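Local coordinates for protein 16S rRNA (guanine(1405)-N(7))-methyltransferase (PDB 6PI9) that probably methylates N7 of guanine 1405 in 16S rRNA with S-adenosyl-L-methionine as donor, a modification that confers resistance to aminoglycosides, at residues 115-120 and 176-182; 202-208 and 256-260; 147-151 and 162-166; 209-215 and 251-257. All coordinates share one frame; numbering follows the deposited sequence. Where two conformers were deposited one is given.

Contact 1 of 4, residues 115-120 and 176-182; sequences ARVLDL and EADAALL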
loop_
_atom_site.group_PDB
_atom_site.type_symbol
_atom_site.label_atom_id
_atom_site.label_comp_id
_atom_site.label_asym_id
_atom_site.label_seq_id
_atom_site.Cartn_x
_atom_site.Cartn_y
_atom_site.Cartn_z
ATOM N N ALA A 115 -9.888 21.553 21.678
ATOM C CA ALA A 115 -10.943 21.304 20.712
ATOM C C ALA A 115 -11.549 19.917 20.915
ATOM O O ALA A 115 -10.878 18.990 21.364
ATOM C CB ALA A 115 -10.400 21.397 19.301
ATOM N N ARG A 116 -12.831 19.782 20.566
ATOM C CA ARG A 116 -13.448 18.475 20.364
ATOM C C ARG A 116 -13.170 18.079 18.931
ATOM O O ARG A 116 -13.591 18.787 18.001
ATOM C CB ARG A 116 -14.954 18.499 20.577
ATOM C CG ARG A 116 -15.637 17.143 20.270
ATOM C CD ARG A 116 -15.170 16.033 21.224
ATOM N NE ARG A 116 -16.057 14.850 21.117
ATOM C CZ ARG A 116 -15.823 13.677 21.691
ATOM N NH1 ARG A 116 -14.727 13.497 22.423
ATOM N NH2 ARG A 116 -16.687 12.664 21.525
ATOM N N VAL A 117 -12.466 16.963 18.743
ATOM C CA VAL A 117 -11.915 16.614 17.423
ATOM C C VAL A 117 -12.452 15.246 17.017
ATOM O O VAL A 117 -12.301 14.282 17.768
ATOM C CB VAL A 117 -10.373 16.573 17.446
ATOM C CG1 VAL A 117 -9.821 16.146 16.122
ATOM C CG2 VAL A 117 -9.783 17.957 17.802
ATOM N N LEU A 118 -13.033 15.143 15.826
ATOM C CA LEU A 118 -13.379 13.840 15.257
ATOM C C LEU A 118 -12.207 13.384 14.392
ATOM O O LEU A 118 -11.737 14.154 13.581
ATOM C CB LEU A 118 -14.600 13.965 14.354
ATOM C CG LEU A 118 -15.858 14.572 14.936
ATOM C CD1 LEU A 118 -16.961 14.411 13.895
ATOM C CD2 LEU A 118 -16.201 13.912 16.247
ATOM N N ASP A 119 -11.748 12.144 14.541
ATOM C CA ASP A 119 -10.626 11.653 13.714
ATOM C C ASP A 119 -11.210 10.528 12.863
ATOM O O ASP A 119 -11.446 9.437 13.373
ATOM C CB ASP A 119 -9.489 11.173 14.611
ATOM C CG ASP A 119 -8.212 10.909 13.874
ATOM O OD1 ASP A 119 -8.224 10.791 12.611
ATOM O OD2 ASP A 119 -7.172 10.825 14.598
ATOM N N LEU A 120 -11.467 10.794 11.563
ATOM C CA LEU A 120 -12.273 9.882 10.746
ATOM C C LEU A 120 -11.324 8.922 10.061
ATOM O O LEU A 120 -10.332 9.365 9.475
ATOM C CB LEU A 120 -13.065 10.621 9.668
ATOM C CG LEU A 120 -14.450 11.161 9.974
ATOM C CD1 LEU A 120 -14.300 12.207 11.005
ATOM C CD2 LEU A 120 -15.034 11.784 8.717
ATOM N N GLU A 176 -21.238 16.258 16.802
ATOM C CA GLU A 176 -20.815 17.653 16.808
ATOM C C GLU A 176 -19.356 17.747 17.201
ATOM O O GLU A 176 -18.938 17.134 18.186
ATOM C CB GLU A 176 -21.602 18.454 17.834
ATOM C CG GLU A 176 -23.038 18.464 17.600
ATOM C CD GLU A 176 -23.639 19.846 17.663
ATOM O OE1 GLU A 176 -24.436 20.145 16.756
ATOM O OE2 GLU A 176 -23.372 20.605 18.636
ATOM N N ALA A 177 -18.601 18.586 16.503
ATOM C CA ALA A 177 -17.224 18.778 16.922
ATOM C C ALA A 177 -16.713 20.139 16.467
ATOM O O ALA A 177 -17.328 20.825 15.649
ATOM C CB ALA A 177 -16.334 17.659 16.401
ATOM N N ASP A 178 -15.589 20.538 17.052
ATOM C CA ASP A 178 -14.925 21.764 16.632
ATOM C C ASP A 178 -14.151 21.555 15.346
ATOM O O ASP A 178 -14.030 22.479 14.524
ATOM C CB ASP A 178 -14.020 22.234 17.757
ATOM C CG ASP A 178 -14.829 22.645 18.980
ATOM O OD1 ASP A 178 -15.719 23.499 18.782
ATOM O OD2 ASP A 178 -14.649 22.085 20.087
ATOM N N ALA A 179 -13.629 20.355 15.143
ATOM C CA ALA A 179 -12.832 20.096 13.953
ATOM C C ALA A 179 -12.952 18.633 13.621
ATOM O O ALA A 179 -13.157 17.821 14.525
ATOM C CB ALA A 179 -11.354 20.468 14.194
ATOM N N ALA A 180 -12.813 18.275 12.317
ATOM C CA ALA A 180 -12.717 16.885 11.921
ATOM C C ALA A 180 -11.496 16.688 11.042
ATOM O O ALA A 180 -11.138 17.569 10.252
ATOM C CB ALA A 180 -13.927 16.380 11.132
ATOM N N LEU A 181 -10.845 15.548 11.248
ATOM C CA LEU A 181 -9.627 15.186 10.546
ATOM C C LEU A 181 -10.024 14.118 9.556
ATOM O O LEU A 181 -10.728 13.176 9.927
ATOM C CB LEU A 181 -8.571 14.638 11.510
ATOM C CG LEU A 181 -8.358 15.453 12.794
ATOM C CD1 LEU A 181 -7.286 14.800 13.675
ATOM C CD2 LEU A 181 -7.917 16.915 12.461
ATOM N N LEU A 182 -9.641 14.315 8.284
ATOM C CA LEU A 182 -9.841 13.343 7.207
ATOM C C LEU A 182 -8.468 13.134 6.601
ATOM O O LEU A 182 -8.148 13.700 5.527
ATOM C CB LEU A 182 -10.830 13.867 6.161
ATOM C CG LEU A 182 -12.267 14.003 6.724
ATOM C CD1 LEU A 182 -12.401 15.375 7.396
ATOM C CD2 LEU A 182 -13.289 13.926 5.561
HETATM O O HOH W 1 -18.470 14.955 19.583
#

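Contact 2 of 4, residues 202-208 and 256-260; sequences ASLRAPR and LVERT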
loop_
_atom_site.group_PDB
_atom_site.type_symbol
_atom_site.label_atom_id
_atom_site.label_comp_id
_atom_site.label_asym_id
_atom_site.label_seq_id
_atom_site.Cartn_x
_atom_site.Cartn_y
_atom_site.Cartn_z
ATOM N N ALA A 202 -19.502 17.562 2.670
ATOM C CA ALA A 202 -20.633 18.491 2.740
ATOM C C ALA A 202 -21.532 18.267 3.957
ATOM O O ALA A 202 -22.325 19.157 4.296
ATOM C CB ALA A 202 -21.483 18.389 1.470
ATOM N N SER A 203 -21.446 17.114 4.614
ATOM C CA SER A 203 -22.397 16.762 5.665
ATOM C C SER A 203 -21.818 16.736 7.077
ATOM O O SER A 203 -22.606 16.704 8.049
ATOM C CB SER A 203 -23.021 15.383 5.382
ATOM O OG SER A 203 -23.777 15.378 4.180
ATOM N N LEU A 204 -20.487 16.715 7.226
ATOM C CA LEU A 204 -19.884 16.725 8.557
ATOM C C LEU A 204 -20.307 17.959 9.354
ATOM O O LEU A 204 -20.406 19.069 8.819
ATOM C CB LEU A 204 -18.360 16.660 8.431
ATOM C CG LEU A 204 -17.864 15.266 8.071
ATOM C CD1 LEU A 204 -16.370 15.314 7.715
ATOM C CD2 LEU A 204 -18.155 14.221 9.185
ATOM N N ARG A 205 -20.583 17.759 10.638
ATOM C CA ARG A 205 -21.072 18.858 11.473
ATOM C C ARG A 205 -19.928 19.479 12.261
ATOM O O ARG A 205 -20.015 19.609 13.479
ATOM C CB ARG A 205 -22.172 18.356 12.401
ATOM C CG ARG A 205 -23.431 17.878 11.698
ATOM C CD ARG A 205 -24.300 17.089 12.667
ATOM N NE ARG A 205 -25.606 16.750 12.101
ATOM C CZ ARG A 205 -26.502 15.958 12.697
ATOM N NH1 ARG A 205 -26.233 15.412 13.879
ATOM N NH2 ARG A 205 -27.676 15.718 12.116
ATOM N N ALA A 206 -18.822 19.815 11.589
ATOM C CA ALA A 206 -17.695 20.495 12.221
ATOM C C ALA A 206 -17.320 21.676 11.328
ATOM O O ALA A 206 -17.262 21.527 10.087
ATOM C CB ALA A 206 -16.483 19.573 12.420
ATOM N N PRO A 207 -17.047 22.843 11.909
ATOM C CA PRO A 207 -16.747 24.012 11.074
ATOM C C PRO A 207 -15.352 24.019 10.484
ATOM O O PRO A 207 -15.104 24.810 9.556
ATOM C CB PRO A 207 -16.923 25.180 12.046
ATOM C CG PRO A 207 -16.628 24.601 13.374
ATOM C CD PRO A 207 -17.159 23.202 13.336
ATOM N N ARG A 208 -14.418 23.208 10.999
ATOM C CA ARG A 208 -13.053 23.204 10.477
ATOM C C ARG A 208 -12.706 21.770 10.162
ATOM O O ARG A 208 -13.042 20.882 10.942
ATOM C CB ARG A 208 -12.044 23.782 11.477
ATOM C CG ARG A 208 -12.094 25.321 11.528
ATOM C CD ARG A 208 -11.544 25.896 12.808
ATOM N NE ARG A 208 -10.968 27.252 12.665
ATOM C CZ ARG A 208 -11.621 28.329 12.225
ATOM N NH1 ARG A 208 -12.890 28.233 11.808
ATOM N NH2 ARG A 208 -10.999 29.512 12.177
ATOM N N LEU A 256 -6.137 22.963 5.279
ATOM C CA LEU A 256 -6.975 23.450 6.373
ATOM C C LEU A 256 -8.211 24.075 5.737
ATOM O O LEU A 256 -8.092 25.013 4.940
ATOM C CB LEU A 256 -6.201 24.485 7.207
ATOM C CG LEU A 256 -4.819 24.048 7.729
ATOM C CD1 LEU A 256 -4.164 25.156 8.614
ATOM C CD2 LEU A 256 -4.914 22.717 8.484
ATOM N N VAL A 257 -9.378 23.583 6.094
ATOM C CA VAL A 257 -10.601 23.843 5.356
ATOM C C VAL A 257 -11.624 24.418 6.316
ATOM O O VAL A 257 -11.829 23.877 7.407
ATOM C CB VAL A 257 -11.126 22.549 4.722
ATOM C CG1 VAL A 257 -12.452 22.779 4.025
ATOM C CG2 VAL A 257 -10.056 21.977 3.791
ATOM N N GLU A 258 -12.313 25.460 5.876
ATOM C CA GLU A 258 -13.234 26.194 6.731
ATOM C C GLU A 258 -14.617 26.213 6.111
ATOM O O GLU A 258 -14.771 26.265 4.886
ATOM C CB GLU A 258 -12.736 27.605 6.947
ATOM C CG GLU A 258 -12.917 28.094 8.320
ATOM C CD GLU A 258 -12.320 29.470 8.486
ATOM O OE1 GLU A 258 -12.116 30.158 7.452
ATOM O OE2 GLU A 258 -12.082 29.849 9.648
ATOM N N ARG A 259 -15.628 26.098 6.950
ATOM C CA ARG A 259 -16.986 26.101 6.444
ATOM C C ARG A 259 -17.394 27.546 6.200
ATOM O O ARG A 259 -17.334 28.370 7.110
ATOM C CB ARG A 259 -17.931 25.399 7.419
ATOM C CG ARG A 259 -19.170 24.832 6.734
ATOM C CD ARG A 259 -19.800 23.672 7.510
ATOM N NE ARG A 259 -19.061 22.407 7.404
ATOM C CZ ARG A 259 -19.391 21.405 6.583
ATOM N NH1 ARG A 259 -20.448 21.498 5.781
ATOM N NH2 ARG A 259 -18.686 20.296 6.574
ATOM N N THR A 260 -17.755 27.850 4.960
ATOM C CA THR A 260 -18.245 29.168 4.583
ATOM C C THR A 260 -19.781 29.135 4.525
ATOM O O THR A 260 -20.408 28.096 4.237
ATOM C CB THR A 260 -17.672 29.619 3.230
ATOM O OG1 THR A 260 -16.260 29.425 3.242
ATOM C CG2 THR A 260 -17.963 31.090 2.995
ATOM O OXT THR A 260 -20.428 30.150 4.786
HETATM O O HOH W 2 -15.706 27.450 9.219
#

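Contact 3 of 4, residues 147-151 and 162-166; sequences VRLVN and RARAC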
loop_
_atom_site.group_PDB
_atom_site.type_symbol
_atom_site.label_atom_id
_atom_site.label_comp_id
_atom_site.label_asym_id
_atom_site.label_seq_id
_atom_site.Cartn_x
_atom_site.Cartn_y
_atom_site.Cartn_z
ATOM N N VAL A 147 -9.415 0.622 16.921
ATOM C CA VAL A 147 -10.375 1.140 17.887
ATOM C C VAL A 147 -10.011 0.662 19.277
ATOM O O VAL A 147 -10.006 1.433 20.245
ATOM C CB VAL A 147 -11.802 0.711 17.488
ATOM C CG1 VAL A 147 -12.779 1.010 18.624
ATOM C CG2 VAL A 147 -12.212 1.422 16.253
ATOM N N ARG A 148 -9.709 -0.629 19.415
ATOM C CA ARG A 148 -9.474 -1.172 20.752
ATOM C C ARG A 148 -8.239 -0.559 21.389
ATOM O O ARG A 148 -8.238 -0.242 22.585
ATOM C CB ARG A 148 -9.305 -2.686 20.684
ATOM C CG ARG A 148 -10.610 -3.436 20.722
ATOM C CD ARG A 148 -10.525 -4.747 19.962
ATOM N NE ARG A 148 -11.860 -5.242 19.667
ATOM C CZ ARG A 148 -12.146 -6.053 18.657
ATOM N NH1 ARG A 148 -11.172 -6.432 17.819
ATOM N NH2 ARG A 148 -13.404 -6.473 18.475
ATOM N N LEU A 149 -7.157 -0.434 20.609
ATOM C CA LEU A 149 -5.908 0.120 21.128
ATOM C C LEU A 149 -6.087 1.562 21.566
ATOM O O LEU A 149 -5.557 1.982 22.606
ATOM C CB LEU A 149 -4.818 0.034 20.065
ATOM C CG LEU A 149 -4.224 -1.355 19.830
ATOM C CD1 LEU A 149 -3.173 -1.297 18.717
ATOM C CD2 LEU A 149 -3.652 -1.907 21.111
ATOM N N VAL A 150 -6.829 2.332 20.776
ATOM C CA VAL A 150 -7.078 3.725 21.116
ATOM C C VAL A 150 -7.809 3.836 22.445
ATOM O O VAL A 150 -7.400 4.591 23.323
ATOM C CB VAL A 150 -7.852 4.402 19.987
ATOM C CG1 VAL A 150 -8.366 5.742 20.467
ATOM C CG2 VAL A 150 -6.901 4.551 18.798
ATOM N N ASN A 151 -8.904 3.090 22.610
ATOM C CA ASN A 151 -9.681 3.176 23.849
ATOM C C ASN A 151 -8.865 2.736 25.059
ATOM O O ASN A 151 -8.943 3.351 26.135
ATOM C CB ASN A 151 -10.955 2.323 23.735
ATOM C CG ASN A 151 -12.010 2.991 22.899
ATOM O OD1 ASN A 151 -12.156 4.200 22.987
ATOM N ND2 ASN A 151 -12.746 2.221 22.077
ATOM N N ARG A 162 -11.633 8.734 22.781
ATOM C CA ARG A 162 -12.238 7.409 22.643
ATOM C C ARG A 162 -12.280 7.096 21.154
ATOM O O ARG A 162 -12.133 7.981 20.324
ATOM C CB ARG A 162 -13.658 7.357 23.209
ATOM C CG ARG A 162 -13.796 7.477 24.739
ATOM C CD ARG A 162 -13.116 6.365 25.502
ATOM N NE ARG A 162 -13.327 6.474 26.955
ATOM C CZ ARG A 162 -12.565 7.207 27.779
ATOM N NH1 ARG A 162 -11.533 7.886 27.307
ATOM N NH2 ARG A 162 -12.820 7.243 29.095
ATOM N N ALA A 163 -12.558 5.838 20.813
ATOM C CA ALA A 163 -12.780 5.478 19.413
ATOM C C ALA A 163 -13.946 4.501 19.324
ATOM O O ALA A 163 -14.288 3.823 20.295
ATOM C CB ALA A 163 -11.548 4.843 18.767
ATOM N N ARG A 164 -14.555 4.435 18.135
ATOM C CA ARG A 164 -15.662 3.517 17.945
ATOM C C ARG A 164 -15.661 3.013 16.511
ATOM O O ARG A 164 -15.077 3.613 15.609
ATOM C CB ARG A 164 -16.995 4.200 18.235
ATOM C CG ARG A 164 -17.169 5.399 17.279
ATOM C CD ARG A 164 -18.604 5.550 17.004
ATOM N NE ARG A 164 -19.033 6.679 16.185
ATOM C CZ ARG A 164 -19.559 6.576 14.971
ATOM N NH1 ARG A 164 -19.699 5.377 14.372
ATOM N NH2 ARG A 164 -19.992 7.678 14.375
ATOM N N ALA A 165 -16.323 1.883 16.315
ATOM C CA ALA A 165 -16.499 1.357 14.954
ATOM C C ALA A 165 -17.253 2.326 14.042
ATOM O O ALA A 165 -18.332 2.812 14.392
ATOM C CB ALA A 165 -17.287 0.061 15.061
ATOM N N CYS A 166 -16.804 2.457 12.794
ATOM C CA CYS A 166 -17.574 3.280 11.860
ATOM C C CYS A 166 -17.201 2.915 10.435
ATOM O O CYS A 166 -16.015 3.010 10.107
ATOM C CB CYS A 166 -17.203 4.763 12.060
ATOM S SG CYS A 166 -17.974 5.824 10.825
#

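Contact 4 of 4, residues 209-215 and 251-257; sequences LVVTFPT and DELVYLV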
loop_
_atom_site.group_PDB
_atom_site.type_symbol
_atom_site.label_atom_id
_atom_site.label_comp_id
_atom_site.label_asym_id
_atom_site.label_seq_id
_atom_site.Cartn_x
_atom_site.Cartn_y
_atom_site.Cartn_z
ATOM N N LEU A 209 -12.038 21.543 9.025
ATOM C CA LEU A 209 -11.653 20.213 8.580
ATOM C C LEU A 209 -10.169 20.242 8.259
ATOM O O LEU A 209 -9.668 21.238 7.729
ATOM C CB LEU A 209 -12.406 19.769 7.314
ATOM C CG LEU A 209 -13.921 19.944 7.371
ATOM C CD1 LEU A 209 -14.474 19.479 6.047
ATOM C CD2 LEU A 209 -14.576 19.132 8.520
ATOM N N VAL A 210 -9.471 19.159 8.578
ATOM C CA VAL A 210 -8.082 18.955 8.146
ATOM C C VAL A 210 -8.108 17.792 7.197
ATOM O O VAL A 210 -8.461 16.681 7.602
ATOM C CB VAL A 210 -7.151 18.659 9.333
ATOM C CG1 VAL A 210 -5.705 18.411 8.828
ATOM C CG2 VAL A 210 -7.209 19.825 10.322
ATOM N N VAL A 211 -7.757 18.021 5.932
ATOM C CA VAL A 211 -7.871 16.982 4.897
ATOM C C VAL A 211 -6.484 16.757 4.340
ATOM O O VAL A 211 -5.806 17.731 3.991
ATOM C CB VAL A 211 -8.822 17.418 3.761
ATOM C CG1 VAL A 211 -8.851 16.363 2.604
ATOM C CG2 VAL A 211 -10.245 17.765 4.312
ATOM N N THR A 212 -6.004 15.513 4.334
ATOM C CA THR A 212 -4.641 15.311 3.867
ATOM C C THR A 212 -4.541 14.194 2.840
ATOM O O THR A 212 -5.370 13.280 2.771
ATOM C CB THR A 212 -3.657 14.997 4.988
ATOM O OG1 THR A 212 -3.823 13.624 5.364
ATOM C CG2 THR A 212 -3.895 15.927 6.166
ATOM N N PHE A 213 -3.436 14.243 2.078
ATOM C CA PHE A 213 -3.215 13.236 1.035
ATOM C C PHE A 213 -1.766 12.774 1.098
ATOM O O PHE A 213 -0.880 13.567 1.391
ATOM C CB PHE A 213 -3.445 13.834 -0.381
ATOM C CG PHE A 213 -4.846 14.331 -0.588
ATOM C CD1 PHE A 213 -5.815 13.478 -1.115
ATOM C CD2 PHE A 213 -5.200 15.651 -0.246
ATOM C CE1 PHE A 213 -7.144 13.942 -1.306
ATOM C CE2 PHE A 213 -6.527 16.127 -0.417
ATOM C CZ PHE A 213 -7.510 15.261 -0.961
ATOM N N PRO A 214 -1.504 11.515 0.804
ATOM C CA PRO A 214 -0.107 11.081 0.736
ATOM C C PRO A 214 0.529 11.587 -0.551
ATOM O O PRO A 214 -0.092 11.590 -1.615
ATOM C CB PRO A 214 -0.205 9.553 0.752
ATOM C CG PRO A 214 -1.606 9.276 0.111
ATOM C CD PRO A 214 -2.485 10.465 0.461
ATOM N N THR A 215 1.743 12.064 -0.448
ATOM C CA THR A 215 2.519 12.384 -1.639
ATOM C C THR A 215 3.494 11.225 -1.761
ATOM O O THR A 215 4.487 11.155 -1.031
ATOM C CB THR A 215 3.232 13.728 -1.529
ATOM O OG1 THR A 215 4.419 13.557 -0.741
ATOM C CG2 THR A 215 2.329 14.794 -0.890
ATOM N N ASP A 251 5.841 14.171 3.413
ATOM C CA ASP A 251 5.128 13.454 2.346
ATOM C C ASP A 251 3.634 13.363 2.625
ATOM O O ASP A 251 2.991 12.378 2.237
ATOM C CB ASP A 251 5.707 12.054 2.087
ATOM C CG ASP A 251 7.080 12.095 1.337
ATOM O OD1 ASP A 251 8.019 11.465 1.865
ATOM O OD2 ASP A 251 7.209 12.719 0.227
ATOM N N GLU A 252 3.082 14.369 3.318
ATOM C CA GLU A 252 1.638 14.495 3.501
ATOM C C GLU A 252 1.239 15.886 3.029
ATOM O O GLU A 252 1.730 16.872 3.572
ATOM C CB GLU A 252 1.262 14.278 4.992
ATOM C CG GLU A 252 -0.247 14.279 5.240
ATOM C CD GLU A 252 -0.592 13.758 6.625
ATOM O OE1 GLU A 252 0.274 13.813 7.507
ATOM O OE2 GLU A 252 -1.710 13.257 6.827
ATOM N N LEU A 253 0.359 15.961 2.025
ATOM C CA LEU A 253 -0.218 17.240 1.599
ATOM C C LEU A 253 -1.407 17.562 2.494
ATOM O O LEU A 253 -2.366 16.780 2.538
ATOM C CB LEU A 253 -0.686 17.144 0.147
ATOM C CG LEU A 253 -1.581 18.286 -0.414
ATOM C CD1 LEU A 253 -0.855 19.633 -0.442
ATOM C CD2 LEU A 253 -2.054 17.831 -1.808
ATOM N N VAL A 254 -1.364 18.716 3.170
ATOM C CA VAL A 254 -2.327 19.052 4.228
ATOM C C VAL A 254 -3.119 20.285 3.793
ATOM O O VAL A 254 -2.534 21.269 3.382
ATOM C CB VAL A 254 -1.626 19.353 5.573
ATOM C CG1 VAL A 254 -2.706 19.664 6.688
ATOM C CG2 VAL A 254 -0.695 18.207 5.994
ATOM N N TYR A 255 -4.442 20.215 3.907
ATOM C CA TYR A 255 -5.366 21.320 3.656
ATOM C C TYR A 255 -6.097 21.675 4.945
ATOM O O TYR A 255 -6.656 20.793 5.601
ATOM C CB TYR A 255 -6.459 20.919 2.662
ATOM C CG TYR A 255 -5.981 20.856 1.232
ATOM C CD1 TYR A 255 -6.020 21.970 0.417
ATOM C CD2 TYR A 255 -5.504 19.662 0.697
ATOM C CE1 TYR A 255 -5.579 21.888 -0.924
ATOM C CE2 TYR A 255 -5.062 19.596 -0.620
ATOM C CZ TYR A 255 -5.105 20.679 -1.401
ATOM O OH TYR A 255 -4.674 20.583 -2.722
ATOM N N LEU A 256 -6.137 22.963 5.279
ATOM C CA LEU A 256 -6.975 23.450 6.373
ATOM C C LEU A 256 -8.211 24.075 5.737
ATOM O O LEU A 256 -8.092 25.013 4.940
ATOM C CB LEU A 256 -6.201 24.485 7.207
ATOM C CG LEU A 256 -4.819 24.048 7.729
ATOM C CD1 LEU A 256 -4.164 25.156 8.614
ATOM C CD2 LEU A 256 -4.914 22.717 8.484
ATOM N N VAL A 257 -9.378 23.583 6.094
ATOM C CA VAL A 257 -10.601 23.843 5.356
ATOM C C VAL A 257 -11.624 24.418 6.316
ATOM O O VAL A 257 -11.829 23.877 7.407
ATOM C CB VAL A 257 -11.126 22.549 4.722
ATOM C CG1 VAL A 257 -12.452 22.779 4.025
ATOM C CG2 VAL A 257 -10.056 21.977 3.791
#

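Contact 1 of 4, residues 115-120 and 176-182
The guanidinium of R116 meets water 1 at its edge, in plane. NE donates to this water at 2.9 Å, and the water donates a hydrogen bond to E176 O. NH1 bonds N136. The carboxylate of D178 takes the backbone N of R116 on the anti lone pair of OD2, 3.0 Å away and nearly straight at 173°. The carboxylate of D119 lies across the L181 side chain, its CG 4.0 Å from L181 CD1, and OD2 bonds N125. Past these groups the backbones pair as parallel strands. R116 O accepts from two donors, D178 N and A179 N. The ladder goes on through L118 and L120. On one face V117 CG1 touches L181 CG at 3.7 Å. On the other, L118 CG presses on A177 CB at 3.4 Å, tighter than usual. The L120 and L182 side chains lie side by side there, L120 CD2 to L182 CG at 4.1 Å, and both touch L200 and L204. These are two neighbouring parallel strands of the Rossmann-like methyltransferase sheet. Apolar side chains meet on both faces, and D178 ties the strand entry. D119 lies close to bound S-adenosyl-L-homocysteine, so N125 probably helps to fix its carboxylate beside the ligand.

Contact 2 of 4, residues 202-208 and 256-260
R259 lays one face of its guanidinium against L204 O, which sits 3.1 Å above the plane and offset toward the rim. R259 was modelled in two conformers, and this side-chain placement holds for one of them. The L204 contact is no hydrogen bond, because the angle is poor. Two more carbonyls lie at the edge of the group, near its plane. NE reaches A206 O and NH1 reaches A202 O, both weak bonds at 3.3 Å. NH2 is taken by L201 O. The chain turns at chi3 (-75°), which brings the flat group in among these carbonyls. In this conformer the carbonyl oxygens may favour the cation, though the single bonds are weak. The backbone is held too: R259 N donates to P207 O at 3.0 Å. Water 2 donates to P207 O and R259 O. R208 and E258 form an antiparallel non-hydrogen-bonded pair. Their side chains run side by side, and R208 NH2 makes a salt bridge with E258 OE2 at 2.8 Å. R208 NH1 lies equally near that oxygen. The guanidinium and carboxylate planes are 65° apart. OE2 also meets R244, so one carboxylate oxygen serves two arginines and probably offsets their like charges. The contact ties the loop after helix 196-203 to the end of strand 252-259. The R208 backbone bonds A180 of strand 179-183, its side chain touches F110 of helix 100-111, and R259 touches L241 of strand 241-248.

Contact 3 of 4, residues 147-151 and 162-166
Helix 147-151 runs nearly antiparallel to strand 162-165, with 160° between their directions and 6.8 Å between their axes. The two backbones come closest at V147 with A163 and at N151 with R162. The strand is extended, so A163 turns its CB to the helix while R164 turns away. N151 carries the polar part. Its amide spans the backbone of A163 and bonds both polar atoms of that residue. OD1 accepts from A163 N at 2.8 Å, with the donor tilted 34° from the carbonyl plane of the amide. ND2 donates to A163 O, also at 2.8 Å, and this oxygen lies close to the amide plane of N151. With CG anti to its own carbonyl carbon (chi1 -77°), the amide is carried over to the strand. The same OD1 sits 3.5 Å from CD of R162, whose NH1 goes to W159 O. The apolar part is small. V150 CG1 presses on A163 CB at 3.7 Å. V147 reaches two residues of the strand: CG1 lies 3.6 Å from A163 O, and CG2 lies near R164 O. R164 bonds A165 O through NH1 and makes salt bridges to E171 and E175 through NH2. The helix and strand belong to the beta-alpha-beta unit of strand 137-141, helix 144-157 and strand 162-165. This strand ends the sheet within the chain. Its backbone at A163 is satisfied by a side-chain amide of the helix. Two bonds fix the rotation of that amide and tie helix 144-157 to the outermost strand, just before C166, which touches S-adenosyl-L-homocysteine.

Contact 4 of 4, residues 209-215 and 251-257
Backbone hydrogen bonds join L209 with V257, V211 with Y255 and F213 with L253, two bonds to each pair. They make a regular antiparallel ladder. T215 N adds a nearly straight bond of 3.0 Å to D251 O, though it comes from above the carbonyl plane. CA-H...O contacts lie between the bonded pairs, such as T212 CA to L253 O. Among side chains, the one polar bond between the strands on the sheet face of T212 runs from its OG1 to E252 OE2, 2.6 Å long. It uses the anti lone pair of OE2. The T212 chi1 of 78° puts OG1 between the backbone N and the carbonyl carbon, where it can donate to E252 OE2; OG1 also accepts from K184 N. Apolar contacts on this face include V210 CG1 with V254 CG1 at 3.9 Å, and V210 CG2 lies beside L256 CD2. On the other face the F213 and Y255 rings approach obliquely, CE2 to CE2 at 3.8 Å. The Y255 ring also has V211 O at its edge, in plane. F233 of helix 225-236 meets both rings, that of F213 edge-to-face. E252 turns its other oxygen, OE1, to R96, a residue that binds S-adenosyl-L-homocysteine. The buried carboxylate is therefore shared by T212 and R96, and it probably helps to position R96 at the ligand site.

From the N terminus, the chain enters the sheet at 115-120. Contact 1 closes the loop when strand 179-183 settles beside strand 117-120. Contact 3 is nested inside that loop and packs helix 144-157 on strand 162-165, at one margin of the same sheet. Contacts 2 and 4 open after contact 1 has closed, and both end on strand 252-259. Contact 4 opens just after contact 2 and ends on the same strand, the two sharing L256 and V257. Strand 208-214 joins the halves: A180 N bonds R208 O, while A180 O and L182 N bond V210. Together they tie the parallel strands near the ligand to the antiparallel C-terminal strands.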